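Local coordinates for protein alpha-toxin (Clostridium novyi, PDB 2VK9) that belongs to the large clostridial cytotoxins and is represented by its catalytic domain, built on the GT-A glycosyltransferase fold, at residues A[123-127]-A[357-363]; A[133-139]-A[223-228]; A[446-452]-A[494-498]. All coordinates share one frame; numbering follows the deposited sequence.

How the contacts relate
Contacts 1 and 2 lie at the two ends of strand 128-133 of the central mixed sheet: contact 1 fastens the turn that enters it, and contact 2 the turn that leaves it for helix 140-157. Their centres are 30 Å apart and their nearest atoms about 17 Å. In sequence, both segments of contact 2 fall between the two of contact 1. Contact 3, which joins a short helix to the loop after helix 477-488, comes later in the chain and on the other side of its centre, with its nearest atoms about 18 Å from contact 1 and about 24 Å from contact 2. With these gaps none of the three touches another.

Contact 1: A[123-127]-A[357-363]; sequences FNKDY and ILPLGDI
Asn124 and Tyr127 reach from a type I beta turn to the backbone of Leu360 and Gly361, joining two loops of the GT-A domain. The turn leads from helix 111-123 into strand 128-133 of the central sheet, while segment 357-363 runs from helix 353-356 toward the edge strand 371-376. Two direct hydrogen bonds tie them. Leu360 N gives its hydrogen to Asn124 OD1 at 2.8 Å, nearly straight (166°) and in the plane of the amide carbonyl. Tyr127 OH donates to Gly361 O at 2.6 Å, meeting it nearly along the C=O axis. A water adds a third link, donating to Asn124 OD1 and Asp126 OD1, its oxygen accepting from Gly361 N at 3.0 Å. OD1 of Asn124 thus takes two hydrogens, and its ND2 is bonded to Trp120 O in helix 111-123, which fixes the rotation of the amide. Charge joins the loops indirectly: Lys98 NZ forms salt bridges with both Asp126 OD2 and Asp362 OD1. Apolar contacts accompany these bonds. Leu360 crosses Tyr127 at about a right angle and lays CD1 over one ring face, 4.1 Å from the ring centroid. At the other end of the contact, Ile357 sets CG1 beside its backbone N (chi1 -52°), which leaves CG2 anti to that nitrogen. This methyl sits over the middle of the Phe123 ring, 3.5 Å from its centroid, in a CH-pi contact just 3° off the ring normal.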
loop_
_atom_site.group_PDB
_atom_site.type_symbol
_atom_site.label_atom_id
_atom_site.label_comp_id
_atom_site.label_asym_id
_atom_site.label_seq_id
_atom_site.Cartn_x
_atom_site.Cartn_y
_atom_site.Cartn_z
ATOM N N PHE A 123 -21.695 -11.517 4.545
ATOM C CA PHE A 123 -22.366 -10.668 3.565
ATOM C C PHE A 123 -21.958 -10.886 2.110
ATOM O O PHE A 123 -22.470 -10.205 1.208
ATOM C CB PHE A 123 -22.206 -9.190 3.940
ATOM C CG PHE A 123 -22.998 -8.794 5.140
ATOM C CD1 PHE A 123 -22.418 -8.792 6.399
ATOM C CD2 PHE A 123 -24.331 -8.436 5.018
ATOM C CE1 PHE A 123 -23.155 -8.444 7.519
ATOM C CE2 PHE A 123 -25.074 -8.082 6.124
ATOM C CZ PHE A 123 -24.488 -8.087 7.378
ATOM N N ASN A 124 -21.045 -11.829 1.884
ATOM C CA ASN A 124 -20.511 -12.076 0.545
ATOM C C ASN A 124 -20.355 -13.564 0.271
ATOM O O ASN A 124 -19.257 -14.043 0.010
ATOM C CB ASN A 124 -19.176 -11.353 0.359
ATOM C CG ASN A 124 -19.304 -9.853 0.483
ATOM O OD1 ASN A 124 -19.765 -9.177 -0.433
ATOM N ND2 ASN A 124 -18.891 -9.319 1.623
ATOM N N LYS A 125 -21.466 -14.289 0.331
ATOM C CA LYS A 125 -21.448 -15.738 0.168
ATOM C C LYS A 125 -21.236 -16.164 -1.278
ATOM O O LYS A 125 -20.992 -17.335 -1.551
ATOM C CB LYS A 125 -22.732 -16.360 0.709
ATOM C CG LYS A 125 -22.840 -16.328 2.209
ATOM C CD LYS A 125 -24.190 -16.848 2.641
ATOM C CE LYS A 125 -24.554 -16.338 4.027
ATOM N NZ LYS A 125 -26.010 -16.551 4.285
ATOM N N ASP A 126 -21.333 -15.206 -2.193
ATOM C CA ASP A 126 -21.054 -15.432 -3.611
ATOM C C ASP A 126 -19.573 -15.231 -3.972
ATOM O O ASP A 126 -19.212 -15.249 -5.148
ATOM C CB ASP A 126 -21.940 -14.523 -4.467
ATOM C CG ASP A 126 -21.781 -13.035 -4.125
ATOM O OD1 ASP A 126 -21.369 -12.710 -2.987
ATOM O OD2 ASP A 126 -22.082 -12.184 -4.999
ATOM N N TYR A 127 -18.725 -15.041 -2.961
ATOM C CA TYR A 127 -17.282 -14.902 -3.150
ATOM C C TYR A 127 -16.521 -16.110 -2.602
ATOM O O TYR A 127 -16.960 -16.748 -1.643
ATOM C CB TYR A 127 -16.790 -13.627 -2.461
ATOM C CG TYR A 127 -16.974 -12.375 -3.292
ATOM C CD1 TYR A 127 -18.240 -11.809 -3.475
ATOM C CD2 TYR A 127 -15.882 -11.757 -3.901
ATOM C CE1 TYR A 127 -18.412 -10.658 -4.248
ATOM C CE2 TYR A 127 -16.046 -10.607 -4.681
ATOM C CZ TYR A 127 -17.311 -10.068 -4.849
ATOM O OH TYR A 127 -17.472 -8.945 -5.613
ATOM N N ILE A 357 -26.192 -3.060 5.694
ATOM C CA ILE A 357 -24.867 -3.492 5.263
ATOM C C ILE A 357 -24.935 -3.891 3.796
ATOM O O ILE A 357 -25.808 -4.659 3.397
ATOM C CB ILE A 357 -24.341 -4.698 6.096
ATOM C CG1 ILE A 357 -24.425 -4.437 7.607
ATOM C CG2 ILE A 357 -22.921 -5.073 5.682
ATOM C CD1 ILE A 357 -23.643 -3.235 8.099
ATOM N N LEU A 358 -24.008 -3.366 3.005
ATOM C CA LEU A 358 -23.991 -3.604 1.568
ATOM C C LEU A 358 -23.097 -4.805 1.188
ATOM O O LEU A 358 -22.001 -4.964 1.741
ATOM C CB LEU A 358 -23.560 -2.325 0.835
ATOM C CG LEU A 358 -24.651 -1.277 0.540
ATOM C CD1 LEU A 358 -25.371 -0.780 1.778
ATOM C CD2 LEU A 358 -24.091 -0.086 -0.216
ATOM N N PRO A 359 -23.583 -5.679 0.279
ATOM C CA PRO A 359 -22.743 -6.742 -0.270
ATOM C C PRO A 359 -21.845 -6.198 -1.368
ATOM O O PRO A 359 -22.165 -5.172 -1.956
ATOM C CB PRO A 359 -23.764 -7.709 -0.867
ATOM C CG PRO A 359 -24.899 -6.855 -1.254
ATOM C CD PRO A 359 -24.957 -5.736 -0.252
ATOM N N LEU A 360 -20.737 -6.876 -1.652
ATOM C CA LEU A 360 -19.835 -6.426 -2.718
ATOM C C LEU A 360 -20.499 -6.480 -4.090
ATOM O O LEU A 360 -20.319 -5.576 -4.905
ATOM C CB LEU A 360 -18.543 -7.240 -2.733
ATOM C CG LEU A 360 -17.479 -6.906 -1.700
ATOM C CD1 LEU A 360 -16.435 -8.003 -1.652
ATOM C CD2 LEU A 360 -16.851 -5.581 -2.031
ATOM N N GLY A 361 -21.263 -7.545 -4.322
ATOM C CA GLY A 361 -21.927 -7.784 -5.595
ATOM C C GLY A 361 -20.977 -7.949 -6.763
ATOM O O GLY A 361 -19.833 -8.395 -6.604
ATOM N N ASP A 362 -21.469 -7.587 -7.945
ATOM C CA ASP A 362 -20.683 -7.603 -9.173
ATOM C C ASP A 362 -20.054 -6.245 -9.314
ATOM O O ASP A 362 -20.765 -5.239 -9.332
ATOM C CB ASP A 362 -21.590 -7.856 -10.376
ATOM C CG ASP A 362 -22.480 -9.074 -10.191
ATOM O OD1 ASP A 362 -21.981 -10.093 -9.654
ATOM O OD2 ASP A 362 -23.678 -9.013 -10.577
ATOM N N ILE A 363 -18.730 -6.205 -9.406
ATOM C CA ILE A 363 -18.013 -4.938 -9.535
ATOM C C ILE A 363 -17.524 -4.746 -10.971
ATOM O O ILE A 363 -16.600 -5.433 -11.401
ATOM C CB ILE A 363 -16.810 -4.874 -8.561
ATOM C CG1 ILE A 363 -17.274 -5.135 -7.119
ATOM C CG2 ILE A 363 -16.068 -3.540 -8.696
ATOM C CD1 ILE A 363 -16.166 -5.553 -6.163
HETATM O O HOH W 1 -21.452 -10.008 -2.551
#

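Contact 2: A[133-139]-A[223-228]; sequences YDKNSLL and QKENNN
Tyr133 holds CG between its backbone N and carbonyl carbon (chi1 84°), and Asn228 swings CG opposite its own N (chi1 -160°), torsions that bring the phenol and the amide together. The contact lies at the beta-to-alpha junction of the GT-A sheet: a type I turn from Asp134 to Ser137 carries the chain from strand 128-133 toward helix 140-157, and the side of helix 217-234 packs against it. Tyr133 OH donates to Asn228 OD1 at 2.6 Å. The hydroxyl lies in the carbonyl plane of Asn228, and OD1 lies at the edge of the Tyr133 ring, near its plane. Lys135, its chain extended, passes the same amide at a slant and brings CE to 3.3 Å from Asn228 ND2. The turn itself is braced by an Asx turn, in which Asp134 OD1 accepts from Asn136 N.

Leu138 and Leu139 supply the apolar part. Leu138 divides its branches between neighbouring residues of the helix, CD1 lying 3.9 Å from Asn228 CB and CD2 3.9 Å from Asn227 CB. Leu139, at the N-cap position of helix 140-157, crosses Lys224 at about a right angle, its CG 3.8 Å from Lys224 CG; Ile206 of helix 201-213 touches both residues. Gln223, one residue earlier on the helix, sets CB near Leu139 CD2 and bonds through OE1 to Thr142 OG1. Both backbone polar atoms of Leu138 have partners: Asp202 OD1 takes the hydrogen of Leu138 N, while the carbonyl oxygen of Leu138 accepts a bent bond (132°) from Asn227 ND2 at 2.9 Å.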
loop_
_atom_site.group_PDB
_atom_site.type_symbol
_atom_site.label_atom_id
_atom_site.label_comp_id
_atom_site.label_asym_id
_atom_site.label_seq_id
_atom_site.Cartn_x
_atom_site.Cartn_y
_atom_site.Cartn_z
ATOM N N TYR A 133 -1.756 -16.629 4.982
ATOM C CA TYR A 133 -0.741 -16.486 6.002
ATOM C C TYR A 133 0.492 -17.305 5.642
ATOM O O TYR A 133 0.468 -18.105 4.706
ATOM C CB TYR A 133 -1.299 -16.898 7.354
ATOM C CG TYR A 133 -1.254 -18.379 7.660
ATOM C CD1 TYR A 133 -2.021 -19.290 6.936
ATOM C CD2 TYR A 133 -0.469 -18.862 8.711
ATOM C CE1 TYR A 133 -2.004 -20.638 7.237
ATOM C CE2 TYR A 133 -0.441 -20.212 9.028
ATOM C CZ TYR A 133 -1.212 -21.100 8.285
ATOM O OH TYR A 133 -1.186 -22.449 8.588
ATOM N N ASP A 134 1.569 -17.088 6.380
ATOM C CA ASP A 134 2.809 -17.776 6.119
ATOM C C ASP A 134 3.155 -18.672 7.308
ATOM O O ASP A 134 3.731 -18.224 8.322
ATOM C CB ASP A 134 3.916 -16.770 5.827
ATOM C CG ASP A 134 5.194 -17.428 5.380
ATOM O OD1 ASP A 134 5.401 -18.623 5.669
ATOM O OD2 ASP A 134 6.006 -16.745 4.731
ATOM N N LYS A 135 2.787 -19.941 7.156
ATOM C CA LYS A 135 2.973 -20.975 8.166
ATOM C C LYS A 135 4.425 -21.053 8.604
ATOM O O LYS A 135 4.723 -21.332 9.766
ATOM C CB LYS A 135 2.534 -22.323 7.591
ATOM C CG LYS A 135 2.551 -23.467 8.560
ATOM C CD LYS A 135 2.330 -24.779 7.849
ATOM C CE LYS A 135 1.907 -25.846 8.848
ATOM N NZ LYS A 135 2.285 -27.222 8.415
ATOM N N ASN A 136 5.326 -20.790 7.666
ATOM C CA ASN A 136 6.746 -20.941 7.928
ATOM C C ASN A 136 7.368 -19.762 8.648
ATOM O O ASN A 136 8.507 -19.853 9.120
ATOM C CB ASN A 136 7.504 -21.246 6.640
ATOM C CG ASN A 136 7.370 -22.697 6.212
ATOM O OD1 ASN A 136 7.950 -23.097 5.216
ATOM N ND2 ASN A 136 6.617 -23.492 6.968
ATOM N N SER A 137 6.625 -18.662 8.744
ATOM C CA SER A 137 7.153 -17.454 9.353
ATOM C C SER A 137 6.087 -16.833 10.246
ATOM O O SER A 137 5.345 -15.921 9.832
ATOM C CB SER A 137 7.641 -16.487 8.278
ATOM O OG SER A 137 6.562 -15.754 7.741
ATOM N N LEU A 138 6.007 -17.359 11.470
ATOM C CA LEU A 138 4.939 -17.018 12.399
ATOM C C LEU A 138 5.530 -16.377 13.646
ATOM O O LEU A 138 4.826 -16.129 14.640
ATOM C CB LEU A 138 4.177 -18.284 12.795
ATOM C CG LEU A 138 3.144 -18.839 11.828
ATOM C CD1 LEU A 138 2.917 -20.307 12.103
ATOM C CD2 LEU A 138 1.874 -18.084 11.996
ATOM N N LEU A 139 6.833 -16.128 13.588
ATOM C CA LEU A 139 7.562 -15.616 14.721
ATOM C C LEU A 139 8.235 -14.294 14.394
ATOM O O LEU A 139 9.031 -13.787 15.187
ATOM C CB LEU A 139 8.607 -16.630 15.164
ATOM C CG LEU A 139 8.127 -17.944 15.761
ATOM C CD1 LEU A 139 9.351 -18.804 16.059
ATOM C CD2 LEU A 139 7.279 -17.708 17.015
ATOM N N GLN A 223 4.657 -20.901 21.039
ATOM C CA GLN A 223 4.059 -19.752 20.348
ATOM C C GLN A 223 3.681 -20.092 18.910
ATOM O O GLN A 223 2.562 -19.806 18.486
ATOM C CB GLN A 223 4.998 -18.561 20.343
ATOM C CG GLN A 223 4.974 -17.705 21.586
ATOM C CD GLN A 223 5.972 -16.554 21.472
ATOM O OE1 GLN A 223 5.916 -15.753 20.520
ATOM N NE2 GLN A 223 6.909 -16.481 22.428
ATOM N N LYS A 224 4.624 -20.695 18.185
ATOM C CA LYS A 224 4.402 -21.254 16.857
ATOM C C LYS A 224 3.142 -22.112 16.718
ATOM O O LYS A 224 2.320 -21.832 15.835
ATOM C CB LYS A 224 5.593 -22.101 16.436
ATOM C CG LYS A 224 6.625 -21.389 15.606
ATOM C CD LYS A 224 7.872 -22.263 15.468
ATOM C CE LYS A 224 7.552 -23.620 14.845
ATOM N NZ LYS A 224 8.679 -24.583 14.981
ATOM N N GLU A 225 3.005 -23.155 17.552
ATOM C CA GLU A 225 1.847 -24.060 17.473
ATOM C C GLU A 225 0.592 -23.274 17.710
ATOM O O GLU A 225 -0.361 -23.382 16.939
ATOM C CB GLU A 225 1.887 -25.189 18.506
ATOM C CG GLU A 225 2.801 -26.350 18.188
ATOM C CD GLU A 225 2.595 -26.952 16.807
ATOM O OE1 GLU A 225 1.493 -27.488 16.531
ATOM O OE2 GLU A 225 3.562 -26.913 16.010
ATOM N N ASN A 226 0.595 -22.486 18.781
ATOM C CA ASN A 226 -0.546 -21.649 19.080
ATOM C C ASN A 226 -0.930 -20.791 17.883
ATOM O O ASN A 226 -2.064 -20.872 17.401
ATOM C CB ASN A 226 -0.290 -20.802 20.328
ATOM C CG ASN A 226 -0.338 -21.625 21.608
ATOM O OD1 ASN A 226 -0.913 -22.714 21.642
ATOM N ND2 ASN A 226 0.276 -21.106 22.670
ATOM N N ASN A 227 0.028 -20.006 17.392
ATOM C CA ASN A 227 -0.157 -19.210 16.185
ATOM C C ASN A 227 -0.711 -20.020 15.003
ATOM O O ASN A 227 -1.660 -19.598 14.351
ATOM C CB ASN A 227 1.154 -18.535 15.781
ATOM C CG ASN A 227 1.591 -17.438 16.751
ATOM O OD1 ASN A 227 0.964 -17.213 17.786
ATOM N ND2 ASN A 227 2.678 -16.748 16.408
ATOM N N ASN A 228 -0.132 -21.188 14.742
ATOM C CA ASN A 228 -0.581 -22.005 13.628
ATOM C C ASN A 228 -1.964 -22.636 13.819
ATOM O O ASN A 228 -2.787 -22.634 12.896
ATOM C CB ASN A 228 0.459 -23.064 13.255
ATOM C CG ASN A 228 0.260 -23.593 11.849
ATOM O OD1 ASN A 228 -0.079 -22.846 10.930
ATOM N ND2 ASN A 228 0.448 -24.884 11.675
#

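Contact 3: A[446-452]-A[494-498]; sequences SMDGSSF and TFDML
The capped N-terminus of helix 447-453 meets an ST turn in the loop that follows helix 477-488. Ser446, the N-cap, accepts at OG from Gly449 N in a straight bond of 3.3 Å and more weakly from Asp448 N. The same hydroxyl donates to Asp496 OD1 at 2.7 Å, on the syn side of the carboxylate but 33° out of its plane. Asp496 is held on its own loop by the ST turn, in which its backbone N bonds to Thr494 OG1. On the side of the first turn Gly449 CA lies 3.6 Å from Phe495 CB, and about one turn further on Phe452 and Phe495 form an offset stack, centroids 4.6 Å apart and planes inclined by 30°. Phe495 sets CE2 over one face of Phe452, toward the rim. Helix 396-422 touches both rings through Arg408, and Phe474 meets the ring of Phe452. On the polar side, Met497 bends round to place CE 3.5 Å from Asp448 CG. Two carboxylates also draw near, Asp448 OD2 standing 3.8 Å from Asp496 OD1. If both are ionised they should repel each other, an effect that the helix N-terminus and the Ser446 hydroxyl would probably ease; that hydroxyl, polarised by the amides it accepts from, should be a better donor to Asp496.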
loop_
_atom_site.group_PDB
_atom_site.type_symbol
_atom_site.label_atom_id
_atom_site.label_comp_id
_atom_site.label_asym_id
_atom_site.label_seq_id
_atom_site.Cartn_x
_atom_site.Cartn_y
_atom_site.Cartn_z
ATOM N N SER A 446 12.008 14.843 -11.376
ATOM C CA SER A 446 10.928 15.702 -10.875
ATOM C C SER A 446 10.990 15.822 -9.356
ATOM O O SER A 446 11.696 15.059 -8.697
ATOM C CB SER A 446 9.566 15.148 -11.292
ATOM O OG SER A 446 9.256 13.964 -10.574
ATOM N N MET A 447 10.245 16.774 -8.805
ATOM C CA MET A 447 10.142 16.924 -7.357
ATOM C C MET A 447 10.004 15.555 -6.670
ATOM O O MET A 447 10.601 15.311 -5.615
ATOM C CB MET A 447 8.955 17.831 -7.001
ATOM C CG MET A 447 8.892 18.263 -5.528
ATOM S SD MET A 447 10.196 19.436 -5.046
ATOM C CE MET A 447 9.536 20.986 -5.709
ATOM N N ASP A 448 9.238 14.666 -7.301
ATOM C CA ASP A 448 8.949 13.341 -6.754
ATOM C C ASP A 448 10.082 12.326 -6.941
ATOM O O ASP A 448 10.450 11.627 -5.993
ATOM C CB ASP A 448 7.632 12.811 -7.325
ATOM C CG ASP A 448 6.418 13.519 -6.744
ATOM O OD1 ASP A 448 6.435 13.853 -5.536
ATOM O OD2 ASP A 448 5.438 13.734 -7.490
ATOM N N GLY A 449 10.627 12.251 -8.154
ATOM C CA GLY A 449 11.778 11.398 -8.432
ATOM C C GLY A 449 12.904 11.650 -7.447
ATOM O O GLY A 449 13.556 10.711 -6.975
ATOM N N SER A 450 13.118 12.926 -7.126
ATOM C CA SER A 450 14.133 13.339 -6.161
ATOM C C SER A 450 13.760 12.881 -4.756
ATOM O O SER A 450 14.570 12.253 -4.080
ATOM C CB SER A 450 14.336 14.857 -6.205
ATOM O OG SER A 450 15.688 15.209 -5.922
ATOM N N SER A 451 12.530 13.175 -4.331
ATOM C CA SER A 451 12.016 12.708 -3.039
ATOM C C SER A 451 12.229 11.216 -2.797
ATOM O O SER A 451 12.479 10.790 -1.664
ATOM C CB SER A 451 10.533 13.013 -2.913
ATOM O OG SER A 451 10.347 14.235 -2.220
ATOM N N PHE A 452 12.120 10.431 -3.866
ATOM C CA PHE A 452 12.307 8.997 -3.779
ATOM C C PHE A 452 13.743 8.630 -3.409
ATOM O O PHE A 452 13.960 7.941 -2.414
ATOM C CB PHE A 452 11.896 8.306 -5.078
ATOM C CG PHE A 452 12.292 6.862 -5.136
ATOM C CD1 PHE A 452 11.540 5.898 -4.471
ATOM C CD2 PHE A 452 13.428 6.467 -5.836
ATOM C CE1 PHE A 452 11.901 4.560 -4.517
ATOM C CE2 PHE A 452 13.804 5.133 -5.889
ATOM C CZ PHE A 452 13.036 4.173 -5.228
ATOM N N THR A 494 7.339 5.892 -13.762
ATOM C CA THR A 494 7.434 7.257 -13.274
ATOM C C THR A 494 7.408 7.278 -11.755
ATOM O O THR A 494 6.855 6.377 -11.129
ATOM C CB THR A 494 6.314 8.168 -13.811
ATOM O OG1 THR A 494 6.429 9.457 -13.197
ATOM C CG2 THR A 494 4.940 7.609 -13.495
ATOM N N PHE A 495 8.004 8.305 -11.167
ATOM C CA PHE A 495 7.860 8.535 -9.735
ATOM C C PHE A 495 6.798 9.596 -9.506
ATOM O O PHE A 495 6.565 10.017 -8.377
ATOM C CB PHE A 495 9.190 8.951 -9.096
ATOM C CG PHE A 495 10.268 7.913 -9.210
ATOM C CD1 PHE A 495 11.174 7.947 -10.261
ATOM C CD2 PHE A 495 10.374 6.897 -8.271
ATOM C CE1 PHE A 495 12.170 6.981 -10.379
ATOM C CE2 PHE A 495 11.362 5.927 -8.384
ATOM C CZ PHE A 495 12.267 5.974 -9.441
ATOM N N ASP A 496 6.146 10.022 -10.581
ATOM C CA ASP A 496 5.163 11.089 -10.470
ATOM C C ASP A 496 3.817 10.607 -9.968
ATOM O O ASP A 496 3.491 9.428 -10.052
ATOM C CB ASP A 496 5.017 11.855 -11.786
ATOM C CG ASP A 496 6.195 12.772 -12.052
ATOM O OD1 ASP A 496 6.602 13.517 -11.125
ATOM O OD2 ASP A 496 6.715 12.742 -13.187
ATOM N N MET A 497 3.047 11.542 -9.435
ATOM C CA MET A 497 1.747 11.243 -8.869
ATOM C C MET A 497 0.648 12.030 -9.558
ATOM O O MET A 497 0.912 12.995 -10.274
ATOM C CB MET A 497 1.759 11.494 -7.369
ATOM C CG MET A 497 2.304 10.310 -6.621
ATOM S SD MET A 497 3.120 10.720 -5.074
ATOM C CE MET A 497 4.851 10.582 -5.560
ATOM N N LEU A 498 -0.589 11.619 -9.323
ATOM C CA LEU A 498 -1.724 12.087 -10.099
ATOM C C LEU A 498 -2.487 13.131 -9.298
ATOM O O LEU A 498 -2.477 13.093 -8.068
ATOM C CB LEU A 498 -2.612 10.876 -10.363
ATOM C CG LEU A 498 -3.393 10.725 -11.656
ATOM C CD1 LEU A 498 -2.468 10.593 -12.851
ATOM C CD2 LEU A 498 -4.238 9.487 -11.494
#